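PDB 5JHH: Rho guanine nucleotide exchange factor 11 from Homo sapiens, which probably activates Rho-family GTPases by promoting exchange of GDP for GTP through its tandem RhoGEF (DH) and PH domains. Local coordinates for residues 96-110 and 190-204. Residues are numbered along the deposited sequence; the frame is centred on the assembly and turned at random.
Sequences EISDLMLARFDGPAR and EHEKLCRARDQCREI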
ATOM      1  N   GLU A  96       5.035  31.518  -9.531  1.00 49.18           N
ATOM      2  CA  GLU A  96       3.827  30.828  -9.087  1.00 47.04           C
ATOM      3  C   GLU A  96       3.638  29.515  -9.858  1.00 44.70           C
ATOM      4  O   GLU A  96       3.928  29.407 -11.055  1.00 31.73           O
ATOM      5  CB  GLU A  96       2.537  31.653  -9.193  1.00 51.79           C
ATOM      6  CG  GLU A  96       2.640  33.061  -9.748  1.00 64.17           C
ATOM      7  CD  GLU A  96       3.208  34.017  -8.723  1.00 63.96           C
ATOM      8  OE1 GLU A  96       4.318  34.539  -8.956  1.00 67.38           O
ATOM      9  OE2 GLU A  96       2.565  34.200  -7.668  1.00 65.16           O
ATOM     10  N   ILE A  97       3.116  28.523  -9.154  1.00 35.98           N
ATOM     11  CA  ILE A  97       2.987  27.214  -9.719  1.00 35.34           C
ATOM     12  C   ILE A  97       1.606  26.647  -9.501  1.00 33.36           C
ATOM     13  O   ILE A  97       1.276  25.621 -10.079  1.00 31.61           O
ATOM     14  CB  ILE A  97       4.080  26.310  -9.142  1.00 38.81           C
ATOM     15  CG1 ILE A  97       4.550  25.362 -10.216  1.00 42.00           C
ATOM     16  CG2 ILE A  97       3.647  25.649  -7.825  1.00 35.77           C
ATOM     17  CD1 ILE A  97       5.643  24.444  -9.734  1.00 52.36           C
ATOM     18  N   SER A  98       0.760  27.359  -8.758  1.00 28.91           N
ATOM     19  CA  SER A  98      -0.498  26.785  -8.353  1.00 30.46           C
ATOM     20  C   SER A  98      -1.423  26.524  -9.540  1.00 28.66           C
ATOM     21  O   SER A  98      -2.144  25.541  -9.547  1.00 30.36           O
ATOM     22  CB  SER A  98      -1.208  27.658  -7.310  1.00 30.71           C
ATOM     23  OG  SER A  98      -1.422  28.951  -7.814  1.00 31.83           O
ATOM     24  N   ASP A  99      -1.422  27.405 -10.522  1.00 27.03           N
ATOM     25  CA  ASP A  99      -2.279  27.236 -11.662  1.00 30.38           C
ATOM     26  C   ASP A  99      -1.877  25.973 -12.486  1.00 29.00           C
ATOM     27  O   ASP A  99      -2.708  25.311 -13.037  1.00 25.51           O
ATOM     28  CB  ASP A  99      -2.171  28.451 -12.577  1.00 36.11           C
ATOM     29  CG  ASP A  99      -2.877  29.715 -12.031  1.00 40.04           C
ATOM     30  OD1 ASP A  99      -3.759  29.648 -11.155  1.00 39.80           O
ATOM     31  OD2 ASP A  99      -2.547  30.795 -12.553  1.00 41.91           O
ATOM     32  N   LEU A 100      -0.590  25.743 -12.673  1.00 25.29           N
ATOM     33  CA  LEU A 100      -0.140  24.534 -13.290  1.00 28.70           C
ATOM     34  C   LEU A 100      -0.617  23.300 -12.490  1.00 28.72           C
ATOM     35  O   LEU A 100      -1.143  22.355 -13.064  1.00 30.22           O
ATOM     36  CB  LEU A 100       1.372  24.574 -13.408  1.00 30.54           C
ATOM     37  CG  LEU A 100       2.076  23.398 -14.061  1.00 31.41           C
ATOM     38  CD1 LEU A 100       1.559  23.095 -15.457  1.00 33.95           C
ATOM     39  CD2 LEU A 100       3.544  23.713 -14.120  1.00 30.18           C
ATOM     40  N   MET A 101      -0.552  23.357 -11.164  1.00 27.31           N
ATOM     41  CA  MET A 101      -1.048  22.256 -10.348  1.00 25.07           C
ATOM     42  C   MET A 101      -2.543  22.073 -10.500  1.00 24.35           C
ATOM     43  O   MET A 101      -3.035  20.942 -10.630  1.00 22.55           O
ATOM     44  CB  MET A 101      -0.712  22.475  -8.896  1.00 26.57           C
ATOM     45  CG  MET A 101       0.776  22.689  -8.609  1.00 28.38           C
ATOM     46  SD  MET A 101       1.791  21.266  -9.011  1.00 28.33           S
ATOM     47  CE  MET A 101       2.604  21.818 -10.467  1.00 31.16           C
ATOM     48  N   LEU A 102      -3.292  23.167 -10.464  1.00 21.94           N
ATOM     49  CA  LEU A 102      -4.723  23.059 -10.666  1.00 22.50           C
ATOM     50  C   LEU A 102      -5.087  22.593 -12.079  1.00 23.05           C
ATOM     51  O   LEU A 102      -6.139  22.001 -12.273  1.00 24.48           O
ATOM     52  CB  LEU A 102      -5.449  24.381 -10.372  1.00 22.99           C
ATOM     53  CG  LEU A 102      -5.283  24.911  -8.942  1.00 25.18           C
ATOM     54  CD1 LEU A 102      -5.877  26.315  -8.838  1.00 26.71           C
ATOM     55  CD2 LEU A 102      -5.945  23.990  -7.926  1.00 23.40           C
ATOM     56  N   ALA A 103      -4.253  22.878 -13.061  1.00 20.06           N
ATOM     57  CA  ALA A 103      -4.565  22.458 -14.388  1.00 23.74           C
ATOM     58  C   ALA A 103      -4.472  20.913 -14.531  1.00 24.11           C
ATOM     59  O   ALA A 103      -5.044  20.324 -15.465  1.00 26.06           O
ATOM     60  CB  ALA A 103      -3.667  23.166 -15.387  1.00 23.13           C
ATOM     61  N   ARG A 104      -3.792  20.256 -13.601  1.00 24.57           N
ATOM     62  CA  ARG A 104      -3.775  18.778 -13.600  1.00 25.02           C
ATOM     63  C   ARG A 104      -4.703  18.131 -12.583  1.00 21.68           C
ATOM     64  O   ARG A 104      -5.197  17.032 -12.789  1.00 22.49           O
ATOM     65  CB  ARG A 104      -2.360  18.246 -13.404  1.00 25.96           C
ATOM     66  CG  ARG A 104      -2.146  16.756 -13.751  1.00 26.15           C
ATOM     67  CD  ARG A 104      -3.420  16.095 -14.326  1.00 28.48           C
ATOM     68  NE  ARG A 104      -3.420  16.079 -15.730  1.00 25.89           N
ATOM     69  CZ  ARG A 104      -4.439  15.891 -16.534  1.00 21.59           C
ATOM     70  NH1 ARG A 104      -5.692  15.765 -16.139  1.00 24.83           N
ATOM     71  NH2 ARG A 104      -4.145  15.878 -17.791  1.00 22.59           N
ATOM     72  N   PHE A 105      -4.935  18.781 -11.472  1.00 21.90           N
ATOM     73  CA  PHE A 105      -5.525  18.087 -10.345  1.00 22.17           C
ATOM     74  C   PHE A 105      -6.833  18.619  -9.900  1.00 22.02           C
ATOM     75  O   PHE A 105      -7.374  18.127  -8.914  1.00 22.87           O
ATOM     76  CB  PHE A 105      -4.571  18.156  -9.144  1.00 22.58           C
ATOM     77  CG  PHE A 105      -3.258  17.521  -9.387  1.00 22.56           C
ATOM     78  CD1 PHE A 105      -3.182  16.197  -9.789  1.00 23.91           C
ATOM     79  CD2 PHE A 105      -2.076  18.213  -9.136  1.00 25.54           C
ATOM     80  CE1 PHE A 105      -1.941  15.604 -10.035  1.00 22.46           C
ATOM     81  CE2 PHE A 105      -0.851  17.609  -9.333  1.00 25.57           C
ATOM     82  CZ  PHE A 105      -0.792  16.297  -9.805  1.00 23.05           C
ATOM     83  N   ASP A 106      -7.352  19.629 -10.590  1.00 25.88           N
ATOM     84  CA  ASP A 106      -8.629  20.240 -10.213  1.00 25.33           C
ATOM     85  C   ASP A 106      -9.643  20.207 -11.370  1.00 25.70           C
ATOM     86  O   ASP A 106      -9.262  20.118 -12.534  1.00 24.53           O
ATOM     87  CB  ASP A 106      -8.372  21.688  -9.798  1.00 26.59           C
ATOM     88  CG  ASP A 106      -9.551  22.329  -9.047  1.00 28.31           C
ATOM     89  OD1 ASP A 106     -10.233  21.664  -8.229  1.00 26.65           O
ATOM     90  OD2 ASP A 106      -9.780  23.528  -9.267  1.00 31.79           O
ATOM     91  N   GLY A 107     -10.923  20.310 -11.001  1.00 24.60           N
ATOM     92  CA  GLY A 107     -12.037  20.388 -11.897  1.00 24.41           C
ATOM     93  C   GLY A 107     -12.010  19.277 -12.926  1.00 25.80           C
ATOM     94  O   GLY A 107     -11.763  18.140 -12.580  1.00 22.45           O
ATOM     95  N   PRO A 108     -12.237  19.632 -14.202  1.00 24.48           N
ATOM     96  CA  PRO A 108     -12.294  18.664 -15.254  1.00 22.01           C
ATOM     97  C   PRO A 108     -11.020  17.813 -15.303  1.00 22.39           C
ATOM     98  O   PRO A 108     -11.104  16.633 -15.628  1.00 21.83           O
ATOM     99  CB  PRO A 108     -12.424  19.524 -16.512  1.00 22.47           C
ATOM    100  CG  PRO A 108     -13.224  20.714 -16.038  1.00 25.37           C
ATOM    101  CD  PRO A 108     -12.592  20.992 -14.680  1.00 26.05           C
ATOM    102  N   ALA A 109      -9.889  18.419 -14.976  1.00 18.10           N
ATOM    103  CA  ALA A 109      -8.609  17.813 -15.166  1.00 21.89           C
ATOM    104  C   ALA A 109      -8.436  16.714 -14.145  1.00 21.95           C
ATOM    105  O   ALA A 109      -7.838  15.698 -14.423  1.00 20.56           O
ATOM    106  CB  ALA A 109      -7.486  18.821 -15.024  1.00 23.37           C
ATOM    107  N   ARG A 110      -9.035  16.928 -12.984  1.00 23.38           N
ATOM    108  CA  ARG A 110      -9.086  15.913 -11.946  1.00 21.62           C
ATOM    109  C   ARG A 110      -9.970  14.746 -12.372  1.00 19.90           C
ATOM    110  O   ARG A 110      -9.599  13.586 -12.189  1.00 19.60           O
ATOM    111  CB  ARG A 110      -9.590  16.466 -10.630  1.00 19.94           C
ATOM    112  CG  ARG A 110     -10.262  15.384  -9.795  1.00 19.71           C
ATOM    113  CD  ARG A 110     -10.494  15.698  -8.333  1.00 19.90           C
ATOM    114  NE  ARG A 110     -11.161  14.555  -7.757  1.00 20.30           N
ATOM    115  CZ  ARG A 110     -12.117  14.609  -6.832  1.00 20.42           C
ATOM    116  NH1 ARG A 110     -12.432  15.740  -6.233  1.00 19.52           N
ATOM    117  NH2 ARG A 110     -12.725  13.505  -6.467  1.00 19.93           N
ATOM    118  N   GLU A 190      -1.499  31.959  -4.005  1.00 36.67           N
ATOM    119  CA  GLU A 190      -0.648  30.857  -4.351  1.00 38.85           C
ATOM    120  C   GLU A 190      -0.812  29.720  -3.332  1.00 40.24           C
ATOM    121  O   GLU A 190      -1.046  28.563  -3.705  1.00 39.19           O
ATOM    122  CB  GLU A 190       0.812  31.338  -4.438  1.00 34.17           C
ATOM    123  CG  GLU A 190       1.861  30.256  -4.701  1.00 39.91           C
ATOM    124  CD  GLU A 190       1.817  29.624  -6.114  1.00 39.67           C
ATOM    125  OE1 GLU A 190       0.824  29.773  -6.886  1.00 33.68           O
ATOM    126  OE2 GLU A 190       2.827  28.966  -6.453  1.00 44.43           O
ATOM    127  N   HIS A 191      -0.757  30.077  -2.059  1.00 34.85           N
ATOM    128  CA  HIS A 191      -0.617  29.122  -0.991  1.00 31.88           C
ATOM    129  C   HIS A 191      -1.934  28.365  -0.851  1.00 32.56           C
ATOM    130  O   HIS A 191      -1.969  27.118  -0.747  1.00 33.46           O
ATOM    131  CB  HIS A 191      -0.239  29.841   0.314  1.00 28.48           C
ATOM    132  CG  HIS A 191      -0.044  28.929   1.478  1.00 25.79           C
ATOM    133  ND1 HIS A 191      -1.099  28.395   2.189  1.00 26.65           N
ATOM    134  CD2 HIS A 191       1.082  28.464   2.067  1.00 25.30           C
ATOM    135  CE1 HIS A 191      -0.628  27.623   3.153  1.00 25.04           C
ATOM    136  NE2 HIS A 191       0.690  27.653   3.103  1.00 24.15           N
ATOM    137  N   GLU A 192      -3.003  29.132  -0.857  1.00 31.29           N
ATOM    138  CA  GLU A 192      -4.374  28.629  -0.773  1.00 33.48           C
ATOM    139  C   GLU A 192      -4.717  27.640  -1.915  1.00 29.73           C
ATOM    140  O   GLU A 192      -5.385  26.620  -1.697  1.00 26.16           O
ATOM    141  CB  GLU A 192      -5.307  29.836  -0.822  1.00 37.42           C
ATOM    142  CG  GLU A 192      -6.753  29.606  -0.399  1.00 48.67           C
ATOM    143  CD  GLU A 192      -7.588  30.916  -0.357  1.00 57.72           C
ATOM    144  OE1 GLU A 192      -7.505  31.754  -1.294  1.00 60.80           O
ATOM    145  OE2 GLU A 192      -8.347  31.111   0.613  1.00 56.55           O
ATOM    146  N   LYS A 193      -4.288  27.994  -3.118  1.00 28.54           N
ATOM    147  CA  LYS A 193      -4.573  27.244  -4.345  1.00 29.28           C
ATOM    148  C   LYS A 193      -3.756  25.922  -4.426  1.00 26.98           C
ATOM    149  O   LYS A 193      -4.263  24.902  -4.843  1.00 29.95           O
ATOM    150  CB  LYS A 193      -4.299  28.126  -5.576  1.00 33.27           C
ATOM    151  CG  LYS A 193      -5.466  29.046  -5.964  1.00 35.70           C
ATOM    152  CD  LYS A 193      -4.981  30.293  -6.669  1.00 38.68           C
ATOM    153  CE  LYS A 193      -4.807  30.091  -8.154  1.00 40.78           C
ATOM    154  NZ  LYS A 193      -3.619  30.852  -8.618  1.00 45.38           N
ATOM    155  N   LEU A 194      -2.521  25.964  -3.974  1.00 26.25           N
ATOM    156  CA  LEU A 194      -1.742  24.798  -3.680  1.00 26.92           C
ATOM    157  C   LEU A 194      -2.389  23.896  -2.642  1.00 28.74           C
ATOM    158  O   LEU A 194      -2.350  22.675  -2.806  1.00 29.60           O
ATOM    159  CB  LEU A 194      -0.365  25.204  -3.181  1.00 26.87           C
ATOM    160  CG  LEU A 194       0.572  25.696  -4.271  1.00 27.41           C
ATOM    161  CD1 LEU A 194       1.915  26.111  -3.702  1.00 30.01           C
ATOM    162  CD2 LEU A 194       0.784  24.611  -5.301  1.00 28.55           C
ATOM    163  N   CYS A 195      -3.006  24.458  -1.604  1.00 24.97           N
ATOM    164  CA  CYS A 195      -3.631  23.594  -0.608  1.00 26.25           C
ATOM    165  C   CYS A 195      -4.815  22.901  -1.251  1.00 29.32           C
ATOM    166  O   CYS A 195      -5.148  21.757  -0.931  1.00 24.68           O
ATOM    167  CB  CYS A 195      -4.074  24.403   0.624  1.00 27.40           C
ATOM    168  SG  CYS A 195      -2.646  24.939   1.629  1.00 30.03           S
ATOM    169  N   ARG A 196      -5.467  23.632  -2.148  1.00 27.39           N
ATOM    170  CA  ARG A 196      -6.629  23.098  -2.807  1.00 34.15           C
ATOM    171  C   ARG A 196      -6.190  21.920  -3.696  1.00 28.17           C
ATOM    172  O   ARG A 196      -6.778  20.844  -3.643  1.00 26.01           O
ATOM    173  CB  ARG A 196      -7.308  24.227  -3.603  1.00 41.24           C
ATOM    174  CG  ARG A 196      -8.301  23.818  -4.678  1.00 45.11           C
ATOM    175  CD  ARG A 196      -9.523  23.221  -4.036  1.00 54.37           C
ATOM    176  NE  ARG A 196     -10.604  23.035  -4.995  1.00 59.99           N
ATOM    177  CZ  ARG A 196     -11.736  22.397  -4.721  1.00 63.57           C
ATOM    178  NH1 ARG A 196     -11.968  21.905  -3.502  1.00 65.69           N
ATOM    179  NH2 ARG A 196     -12.642  22.244  -5.671  1.00 65.28           N
ATOM    180  N   ALA A 197      -5.123  22.126  -4.456  1.00 24.08           N
ATOM    181  CA  ALA A 197      -4.563  21.069  -5.300  1.00 25.02           C
ATOM    182  C   ALA A 197      -4.141  19.826  -4.503  1.00 25.26           C
ATOM    183  O   ALA A 197      -4.419  18.680  -4.891  1.00 24.65           O
ATOM    184  CB  ALA A 197      -3.374  21.616  -6.104  1.00 24.47           C
ATOM    185  N   ARG A 198      -3.444  20.049  -3.399  1.00 26.04           N
ATOM    186  CA  ARG A 198      -3.072  18.953  -2.492  1.00 26.31           C
ATOM    187  C   ARG A 198      -4.290  18.161  -2.067  1.00 24.60           C
ATOM    188  O   ARG A 198      -4.313  16.896  -2.106  1.00 22.66           O
ATOM    189  CB  ARG A 198      -2.361  19.494  -1.259  1.00 25.62           C
ATOM    190  CG  ARG A 198      -2.198  18.435  -0.177  1.00 30.44           C
ATOM    191  CD  ARG A 198      -1.922  19.059   1.180  1.00 34.13           C
ATOM    192  NE  ARG A 198      -3.138  19.708   1.656  1.00 33.47           N
ATOM    193  CZ  ARG A 198      -3.159  20.752   2.459  1.00 34.37           C
ATOM    194  NH1 ARG A 198      -2.030  21.252   2.958  1.00 36.81           N
ATOM    195  NH2 ARG A 198      -4.329  21.285   2.765  1.00 35.06           N
ATOM    196  N   ASP A 199      -5.314  18.883  -1.640  1.00 21.76           N
ATOM    197  CA  ASP A 199      -6.526  18.185  -1.194  1.00 24.36           C
ATOM    198  C   ASP A 199      -7.211  17.377  -2.332  1.00 24.05           C
ATOM    199  O   ASP A 199      -7.844  16.325  -2.084  1.00 20.59           O
ATOM    200  CB  ASP A 199      -7.533  19.202  -0.621  1.00 29.45           C
ATOM    201  CG  ASP A 199      -7.039  19.893   0.688  1.00 28.50           C
ATOM    202  OD1 ASP A 199      -6.064  19.477   1.337  1.00 30.78           O
ATOM    203  OD2 ASP A 199      -7.674  20.866   1.064  1.00 31.04           O
ATOM    204  N   GLN A 200      -7.145  17.892  -3.566  1.00 20.71           N
ATOM    205  CA  GLN A 200      -7.829  17.226  -4.673  1.00 21.37           C
ATOM    206  C   GLN A 200      -7.036  15.979  -5.054  1.00 20.92           C
ATOM    207  O   GLN A 200      -7.624  14.941  -5.260  1.00 21.35           O
ATOM    208  CB  GLN A 200      -8.015  18.167  -5.862  1.00 24.15           C
ATOM    209  CG  GLN A 200      -9.127  19.201  -5.717  1.00 23.25           C
ATOM    210  CD  GLN A 200     -10.477  18.661  -6.084  1.00 26.10           C
ATOM    211  OE1 GLN A 200     -10.977  17.761  -5.457  1.00 29.49           O
ATOM    212  NE2 GLN A 200     -11.101  19.239  -7.097  1.00 37.92           N
ATOM    213  N   CYS A 201      -5.704  16.049  -5.019  1.00 22.80           N
ATOM    214  CA  CYS A 201      -4.862  14.847  -5.142  1.00 22.94           C
ATOM    215  C   CYS A 201      -5.213  13.755  -4.140  1.00 23.77           C
ATOM    216  O   CYS A 201      -5.254  12.587  -4.492  1.00 23.56           O
ATOM    217  CB  CYS A 201      -3.413  15.154  -4.966  1.00 22.88           C
ATOM    218  SG  CYS A 201      -2.740  16.113  -6.289  1.00 27.38           S
ATOM    219  N   ARG A 202      -5.447  14.112  -2.900  1.00 22.96           N
ATOM    220  CA  ARG A 202      -5.894  13.099  -1.941  1.00 24.55           C
ATOM    221  C   ARG A 202      -7.170  12.409  -2.362  1.00 24.16           C
ATOM    222  O   ARG A 202      -7.326  11.184  -2.228  1.00 22.50           O
ATOM    223  CB  ARG A 202      -6.079  13.697  -0.563  1.00 25.22           C
ATOM    224  CG  ARG A 202      -4.723  13.934   0.089  1.00 31.20           C
ATOM    225  CD  ARG A 202      -4.858  14.399   1.533  1.00 34.52           C
ATOM    226  NE  ARG A 202      -3.561  14.747   2.065  1.00 42.85           N
ATOM    227  CZ  ARG A 202      -3.276  15.893   2.691  1.00 50.44           C
ATOM    228  NH1 ARG A 202      -4.214  16.816   2.904  1.00 53.19           N
ATOM    229  NH2 ARG A 202      -2.039  16.102   3.128  1.00 52.30           N
ATOM    230  N   GLU A 203      -8.075  13.220  -2.851  1.00 23.81           N
ATOM    231  CA  GLU A 203      -9.394  12.779  -3.322  1.00 27.06           C
ATOM    232  C   GLU A 203      -9.256  11.862  -4.552  1.00 23.56           C
ATOM    233  O   GLU A 203      -9.925  10.852  -4.701  1.00 19.33           O
ATOM    234  CB  GLU A 203     -10.175  14.036  -3.665  1.00 31.07           C
ATOM    235  CG  GLU A 203     -11.590  14.067  -3.163  1.00 41.03           C
ATOM    236  CD  GLU A 203     -11.766  13.732  -1.707  1.00 37.61           C
ATOM    237  OE1 GLU A 203     -11.239  14.481  -0.872  1.00 40.14           O
ATOM    238  OE2 GLU A 203     -12.484  12.734  -1.429  1.00 37.40           O
ATOM    239  N   ILE A 204      -8.285  12.179  -5.386  1.00 22.46           N
ATOM    240  CA  ILE A 204      -7.999  11.348  -6.528  1.00 22.20           C
ATOM    241  C   ILE A 204      -7.483  10.011  -6.040  1.00 19.86           C
ATOM    242  O   ILE A 204      -7.830   8.981  -6.569  1.00 20.83           O
ATOM    243  CB  ILE A 204      -6.952  12.040  -7.415  1.00 22.21           C
ATOM    244  CG1 ILE A 204      -7.615  13.167  -8.196  1.00 23.57           C
ATOM    245  CG2 ILE A 204      -6.271  11.062  -8.314  1.00 19.87           C
ATOM    246  CD1 ILE A 204      -6.582  14.066  -8.855  1.00 23.24           C
TER
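Cys201 sets its SG over one face of the Phe105 ring, 3.5 Å from the ring centroid and almost on its normal, a sulfur-aromatic contact at the tightly packed side of this helix pair. Helix 98-105 runs at 24° to helix 190-204 within the all-helical RhoGEF domain, the axes 8.9 Å apart. Ala197 CB touches both Met101 CB and Leu102 CD2; Leu194 CD2 meets Met101 CG. Trp80, Tyr173 and Leu113 continue this core around Phe105. At the start of helix 98-105, buried Glu190 grips the backbone: OE2 takes Ile97 N at 2.8 Å on its syn side, while OE1 accepts both Ser98 N and Ser98 OG from one face of the carboxylate. Ser98 OG, its chi1 of 58° turning it to this oxygen, also receives Lys193 NZ. The solvent side is looser and polar, with Asp99 and Arg196 exposed. Lys193 bends at chi3 and chi4 to bring NZ 2.8 Å from Asp99 OD1, above the carboxylate plane. Farther along, Gln200 bridges two partners: NE2 donates to Asp106 OD1 (2.8 Å), and OE1 accepts from Arg110 NH1 (2.6 Å), tilted from the guanidinium plane. Arg110 reaches there fully extended from CG to NE, with Glu203 CG over one guanidinium face. An alanine in place of Arg110 would probably leave Gln200 OE1 without this donor and its amide freer to turn. Polar bonds at both ends probably hold the register of the apolar seam. Because Glu190 accepts the amides of N-cap Ile97 and helix-starting Ser98, its negative charge is probably favoured there.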